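Local coordinates for 3-HSA hydroxylase, oxygenase (Rhodococcus sp., PDB 2RFQ), which catalyses the FMNH2-dependent ortho-hydroxylation of the steroid-derived phenol 3-HSA to the catechol 3,4-DHSA during cholesterol catabolism, at residues E258-R263 with G345-A350; S335-L340 with R360-G365. All blocks are in the same frame, centred on the assembly; numbering follows the deposited sequence.

Contact 1. Residues E258-R263 with G345-A350; sequences EHQGKR and GATALA. With 1PS (3-pyridinium-1-ylpropane-1-sulfonate), chain E.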
loop_
_atom_site.group_PDB
_atom_site.type_symbol
_atom_site.label_atom_id
_atom_site.label_comp_id
_atom_site.label_asym_id
_atom_site.label_seq_id
_atom_site.Cartn_x
_atom_site.Cartn_y
_atom_site.Cartn_z
ATOM N N GLU A 258 -9.255 -21.616 10.085
ATOM C CA GLU A 258 -10.109 -22.762 10.462
ATOM C C GLU A 258 -11.359 -22.821 9.599
ATOM O O GLU A 258 -11.669 -23.869 9.017
ATOM C CB GLU A 258 -10.497 -22.690 11.934
ATOM C CG GLU A 258 -11.501 -23.780 12.357
ATOM C CD GLU A 258 -11.789 -23.708 13.833
ATOM O OE1 GLU A 258 -12.557 -22.816 14.250
ATOM O OE2 GLU A 258 -11.228 -24.536 14.579
ATOM N N HIS A 259 -12.045 -21.690 9.464
ATOM C CA HIS A 259 -13.275 -21.655 8.682
ATOM C C HIS A 259 -12.997 -21.907 7.197
ATOM O O HIS A 259 -13.659 -22.744 6.566
ATOM C CB HIS A 259 -13.999 -20.334 8.869
ATOM C CG HIS A 259 -15.294 -20.268 8.135
ATOM N ND1 HIS A 259 -16.449 -20.843 8.623
ATOM C CD2 HIS A 259 -15.616 -19.733 6.931
ATOM C CE1 HIS A 259 -17.433 -20.640 7.764
ATOM N NE2 HIS A 259 -16.953 -19.978 6.726
ATOM N N GLN A 260 -12.010 -21.203 6.649
ATOM C CA GLN A 260 -11.663 -21.358 5.238
ATOM C C GLN A 260 -11.119 -22.744 4.923
ATOM O O GLN A 260 -11.445 -23.306 3.877
ATOM C CB GLN A 260 -10.684 -20.275 4.789
ATOM C CG GLN A 260 -11.274 -18.876 4.815
ATOM C CD GLN A 260 -12.546 -18.752 3.983
ATOM O OE1 GLN A 260 -12.691 -19.419 2.951
ATOM N NE2 GLN A 260 -13.483 -17.912 4.439
ATOM N N GLY A 261 -10.312 -23.302 5.824
ATOM C CA GLY A 261 -9.725 -24.636 5.621
ATOM C C GLY A 261 -10.804 -25.674 5.408
ATOM O O GLY A 261 -10.708 -26.509 4.509
ATOM N N LYS A 262 -11.839 -25.608 6.240
ATOM C CA LYS A 262 -12.997 -26.481 6.113
ATOM C C LYS A 262 -13.695 -26.297 4.782
ATOM O O LYS A 262 -14.004 -27.279 4.122
ATOM C CB LYS A 262 -13.961 -26.249 7.263
ATOM C CG LYS A 262 -13.483 -26.889 8.554
ATOM C CD LYS A 262 -14.527 -26.810 9.642
ATOM C CE LYS A 262 -14.256 -25.664 10.600
ATOM N NZ LYS A 262 -14.748 -25.995 11.980
ATOM N N ARG A 263 -13.912 -25.045 4.383
ATOM C CA ARG A 263 -14.537 -24.752 3.097
ATOM C C ARG A 263 -13.758 -25.336 1.924
ATOM O O ARG A 263 -14.344 -26.002 1.058
ATOM C CB ARG A 263 -14.670 -23.252 2.880
ATOM C CG ARG A 263 -15.630 -22.551 3.814
ATOM C CD ARG A 263 -15.824 -21.117 3.363
ATOM N NE ARG A 263 -16.405 -21.053 2.021
ATOM C CZ ARG A 263 -15.816 -20.526 0.950
ATOM N NH1 ARG A 263 -14.613 -19.979 1.038
ATOM N NH2 ARG A 263 -16.445 -20.532 -0.222
ATOM N N GLY A 345 -15.133 -12.199 2.941
ATOM C CA GLY A 345 -16.294 -11.747 2.168
ATOM C C GLY A 345 -17.620 -11.896 2.891
ATOM O O GLY A 345 -17.714 -11.650 4.087
ATOM N N ALA A 346 -18.664 -12.279 2.154
ATOM C CA ALA A 346 -20.024 -12.214 2.678
ATOM C C ALA A 346 -20.242 -12.968 3.998
ATOM O O ALA A 346 -20.932 -12.481 4.893
ATOM C CB ALA A 346 -21.029 -12.688 1.607
ATOM N N THR A 347 -19.651 -14.152 4.118
ATOM C CA THR A 347 -19.811 -14.956 5.318
ATOM C C THR A 347 -19.379 -14.205 6.591
ATOM O O THR A 347 -20.011 -14.363 7.653
ATOM C CB THR A 347 -19.093 -16.330 5.174
ATOM O OG1 THR A 347 -19.545 -17.194 6.226
ATOM C CG2 THR A 347 -17.564 -16.199 5.178
ATOM N N ALA A 348 -18.352 -13.356 6.452
ATOM C CA ALA A 348 -17.773 -12.635 7.598
ATOM C C ALA A 348 -18.672 -11.494 8.092
ATOM O O ALA A 348 -18.435 -10.938 9.167
ATOM C CB ALA A 348 -16.359 -12.114 7.272
ATOM N N LEU A 349 -19.713 -11.137 7.335
ATOM C CA LEU A 349 -20.569 -10.032 7.798
ATOM C C LEU A 349 -21.526 -10.394 8.926
ATOM O O LEU A 349 -22.097 -9.511 9.578
ATOM C CB LEU A 349 -21.396 -9.420 6.648
ATOM C CG LEU A 349 -20.610 -8.884 5.462
ATOM C CD1 LEU A 349 -21.616 -8.261 4.497
ATOM C CD2 LEU A 349 -19.520 -7.883 5.902
ATOM N N ALA A 350 -21.715 -11.693 9.154
ATOM C CA ALA A 350 -22.737 -12.148 10.086
ATOM C C ALA A 350 -22.482 -11.638 11.508
ATOM O O ALA A 350 -21.397 -11.837 12.048
ATOM C CB ALA A 350 -22.770 -13.644 10.063
HETATM N N1 1PS E . -19.539 -17.752 9.720
HETATM C C1 1PS E . -20.603 -17.037 9.280
HETATM C C2 1PS E . -21.896 -17.343 9.712
HETATM C C3 1PS E . -19.698 -18.781 10.578
HETATM C C4 1PS E . -20.971 -19.134 11.038
HETATM C C5 1PS E . -22.080 -18.402 10.601
HETATM C C6 1PS E . -18.180 -17.421 9.252
HETATM C C7 1PS E . -17.685 -16.094 9.828
HETATM C C8 1PS E . -16.217 -15.850 9.476
HETATM S S1 1PS E . -15.170 -16.461 10.641
HETATM O O1 1PS E . -13.821 -16.374 10.022
HETATM O O2 1PS E . -15.464 -17.884 10.959
HETATM O O3 1PS E . -15.337 -15.669 11.900
HETATM O O HOH W 1 -18.431 -19.443 4.267
#
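His259 and Thr347 reach for each other from opposite directions, and the bound 1PS lies beside both. Their closest pair, His259 NE2 and Thr347 OG1, is 3.8 Å apart, and the hydroxyl stands obliquely to the ring. Water 1 joins them: it lies in the ring plane at the edge, 2.9 Å from His259 NE2, with a weaker, longer link of 3.2 Å to Thr347 OG1. With CG anti to the backbone N (chi1 -178°), His259 turns one ring face to the methylene C6 of 1PS, which lies off toward the rim, 3.6 Å from His259 CE1. Thr347 OG1 meets two carbons bonded to the pyridinium nitrogen, 3.2 Å from ligand C1 and 3.3 Å from C6; the cationic ring probably makes an oxygen a favourable neighbour there. Ala350 CB packs on ligand C2. Gln260 OE1 accepts a bond from Arg263 NH1 (2.8 Å) in the guanidinium plane, on a lone pair, steadying both side chains. Arg263, Ala346 and Thr347 probably contribute to the FMN site, so Thr347 may serve both it and the 1PS pocket. The contact joins helix 233-266 to the loop between helices 316-344 and 354-365, with Trp141 of the second subunit packed on Ala346.

Contact 2. Residues S335-L340 with R360-G365; sequences SSIDKL and RDAHAG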
loop_
_atom_site.group_PDB
_atom_site.type_symbol
_atom_site.label_atom_id
_atom_site.label_comp_id
_atom_site.label_asym_id
_atom_site.label_seq_id
_atom_site.Cartn_x
_atom_site.Cartn_y
_atom_site.Cartn_z
ATOM N N SER A 335 -3.750 -4.111 9.577
ATOM C CA SER A 335 -3.685 -4.384 8.129
ATOM C C SER A 335 -3.948 -5.856 7.820
ATOM O O SER A 335 -4.648 -6.191 6.858
ATOM C CB SER A 335 -2.329 -3.947 7.597
ATOM O OG SER A 335 -2.181 -4.224 6.212
ATOM N N SER A 336 -3.397 -6.735 8.657
ATOM C CA SER A 336 -3.558 -8.174 8.478
ATOM C C SER A 336 -4.996 -8.612 8.725
ATOM O O SER A 336 -5.552 -9.399 7.941
ATOM C CB SER A 336 -2.586 -8.887 9.398
ATOM O OG SER A 336 -1.252 -8.511 9.008
ATOM N N ILE A 337 -5.614 -8.094 9.788
ATOM C CA ILE A 337 -7.031 -8.430 10.059
ATOM C C ILE A 337 -7.880 -7.927 8.880
ATOM O O ILE A 337 -8.795 -8.628 8.390
ATOM C CB ILE A 337 -7.528 -7.801 11.381
ATOM C CG1 ILE A 337 -6.795 -8.467 12.548
ATOM C CG2 ILE A 337 -9.055 -8.012 11.530
ATOM C CD1 ILE A 337 -6.905 -7.698 13.822
ATOM N N ASP A 338 -7.576 -6.717 8.413
ATOM C CA ASP A 338 -8.308 -6.151 7.278
ATOM C C ASP A 338 -8.241 -7.075 6.055
ATOM O O ASP A 338 -9.283 -7.324 5.399
ATOM C CB ASP A 338 -7.776 -4.759 6.926
ATOM C CG ASP A 338 -8.230 -3.699 7.920
ATOM O OD1 ASP A 338 -8.991 -4.035 8.849
ATOM O OD2 ASP A 338 -7.829 -2.527 7.781
ATOM N N LYS A 339 -7.038 -7.592 5.761
ATOM C CA LYS A 339 -6.850 -8.487 4.628
ATOM C C LYS A 339 -7.732 -9.716 4.795
ATOM O O LYS A 339 -8.377 -10.153 3.833
ATOM C CB LYS A 339 -5.383 -8.938 4.490
ATOM C CG LYS A 339 -4.410 -7.876 4.051
ATOM C CD LYS A 339 -2.993 -8.492 3.938
ATOM C CE LYS A 339 -1.958 -7.477 3.453
ATOM N NZ LYS A 339 -1.889 -6.222 4.308
ATOM N N LEU A 340 -7.756 -10.273 6.010
ATOM C CA LEU A 340 -8.494 -11.528 6.249
ATOM C C LEU A 340 -10.002 -11.286 6.158
ATOM O O LEU A 340 -10.742 -12.079 5.531
ATOM C CB LEU A 340 -8.143 -12.146 7.607
ATOM C CG LEU A 340 -6.656 -12.479 7.758
ATOM C CD1 LEU A 340 -6.304 -12.856 9.204
ATOM C CD2 LEU A 340 -6.298 -13.601 6.817
ATOM N N ARG A 360 -13.620 -5.078 14.204
ATOM C CA ARG A 360 -14.079 -3.864 14.895
ATOM C C ARG A 360 -13.255 -3.570 16.127
ATOM O O ARG A 360 -12.901 -2.407 16.406
ATOM C CB ARG A 360 -15.544 -4.004 15.274
ATOM C CG ARG A 360 -16.458 -3.920 14.028
ATOM C CD ARG A 360 -17.936 -4.043 14.423
ATOM N NE ARG A 360 -18.277 -5.382 14.918
ATOM C CZ ARG A 360 -18.438 -5.717 16.199
ATOM N NH1 ARG A 360 -18.281 -4.819 17.177
ATOM N NH2 ARG A 360 -18.745 -6.966 16.515
ATOM N N ASP A 361 -12.933 -4.634 16.862
ATOM C CA ASP A 361 -12.141 -4.489 18.096
ATOM C C ASP A 361 -10.748 -3.874 17.851
ATOM O O ASP A 361 -10.308 -2.994 18.610
ATOM C CB ASP A 361 -12.007 -5.846 18.783
ATOM C CG ASP A 361 -13.285 -6.287 19.497
ATOM O OD1 ASP A 361 -14.273 -5.524 19.581
ATOM O OD2 ASP A 361 -13.323 -7.456 19.963
ATOM N N ALA A 362 -10.061 -4.366 16.816
ATOM C CA ALA A 362 -8.702 -3.867 16.487
ATOM C C ALA A 362 -8.783 -2.417 16.052
ATOM O O ALA A 362 -7.962 -1.586 16.458
ATOM C CB ALA A 362 -8.041 -4.743 15.405
ATOM N N HIS A 363 -9.804 -2.082 15.256
ATOM C CA HIS A 363 -9.931 -0.695 14.811
ATOM C C HIS A 363 -10.277 0.245 15.957
ATOM O O HIS A 363 -9.896 1.431 15.961
ATOM C CB HIS A 363 -10.924 -0.595 13.653
ATOM C CG HIS A 363 -10.337 -1.013 12.354
ATOM N ND1 HIS A 363 -9.607 -0.151 11.555
ATOM C CD2 HIS A 363 -10.305 -2.221 11.741
ATOM C CE1 HIS A 363 -9.179 -0.806 10.487
ATOM N NE2 HIS A 363 -9.580 -2.065 10.580
ATOM N N ALA A 364 -10.927 -0.296 16.989
ATOM C CA ALA A 364 -11.223 0.519 18.149
ATOM C C ALA A 364 -9.958 0.715 18.970
ATOM O O ALA A 364 -9.674 1.836 19.418
ATOM C CB ALA A 364 -12.332 -0.096 18.993
ATOM N N GLY A 365 -9.191 -0.360 19.161
ATOM C CA GLY A 365 -7.940 -0.281 19.949
ATOM C C GLY A 365 -6.966 0.706 19.302
ATOM O O GLY A 365 -6.175 1.367 19.977
#
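Asp338 and His363 share a first torsion: in each, CG is anti to the carbonyl carbon and beside the backbone N (chi1 -75° and -79°), and the two side chains meet from opposite directions between their helices. His363 NE2 donates to Asp338 OD1 over 2.7 Å, a short bond that is almost straight, with an N-H...O angle of 177°. The acceptor uses its syn lone pair, on the side of the other carboxylate oxygen. The carboxylate meets the imidazole at its edge, the two planes nearly coplanar, and Asp338 OD2 is 3.3 Å from His363 NE2. A carboxylate so placed would probably favour a positive charge on the imidazole. This is a His-carboxylate pair between helices 316-344 and 354-365, in the helical C-terminal domain of the acyl-CoA dehydrogenase fold that this flavin monooxygenase shares. Beside it the packing turns apolar: Ile337 CD1 meets Ala362 CB tip to tip at 3.5 Å. The small side chain of Ala362 probably lets the helices come close here, the CA atoms of Ile337 and Ala362 being 8.1 Å apart. Ile337 also packs on Ala249 and Ala252, so one side chain ties helix 233-266 to the same seam. An asparagine in place of Asp338 would probably leave the imidazole without its negative mate and weaken the grip on NE2. The imidazole has further neighbours: His363 stacks edge-to-face with Trp359 of its own chain and with Trp359 of the second subunit, and it packs on Phe341 of that subunit.

How the contacts relate
Both contacts draw on the helical C-terminal domain and touch the second subunit, with centres 16 Å apart and nearest atoms about 5 Å apart. Contact 1 lies at the surface, 29 Å from the centre of the chain, where a helix faces a loop; contact 2 is partly buried, 16 Å from that centre, between two helices. Helix 316-344 supplies a segment to contact 2 and leads directly into the loop of contact 1, while helix 354-365 follows that loop. The chemistry follows the setting: contact 1 relies on a water and a bound ligand, with no direct hydrogen bond across it, whereas contact 2 combines a direct histidine-carboxylate bond with apolar packing.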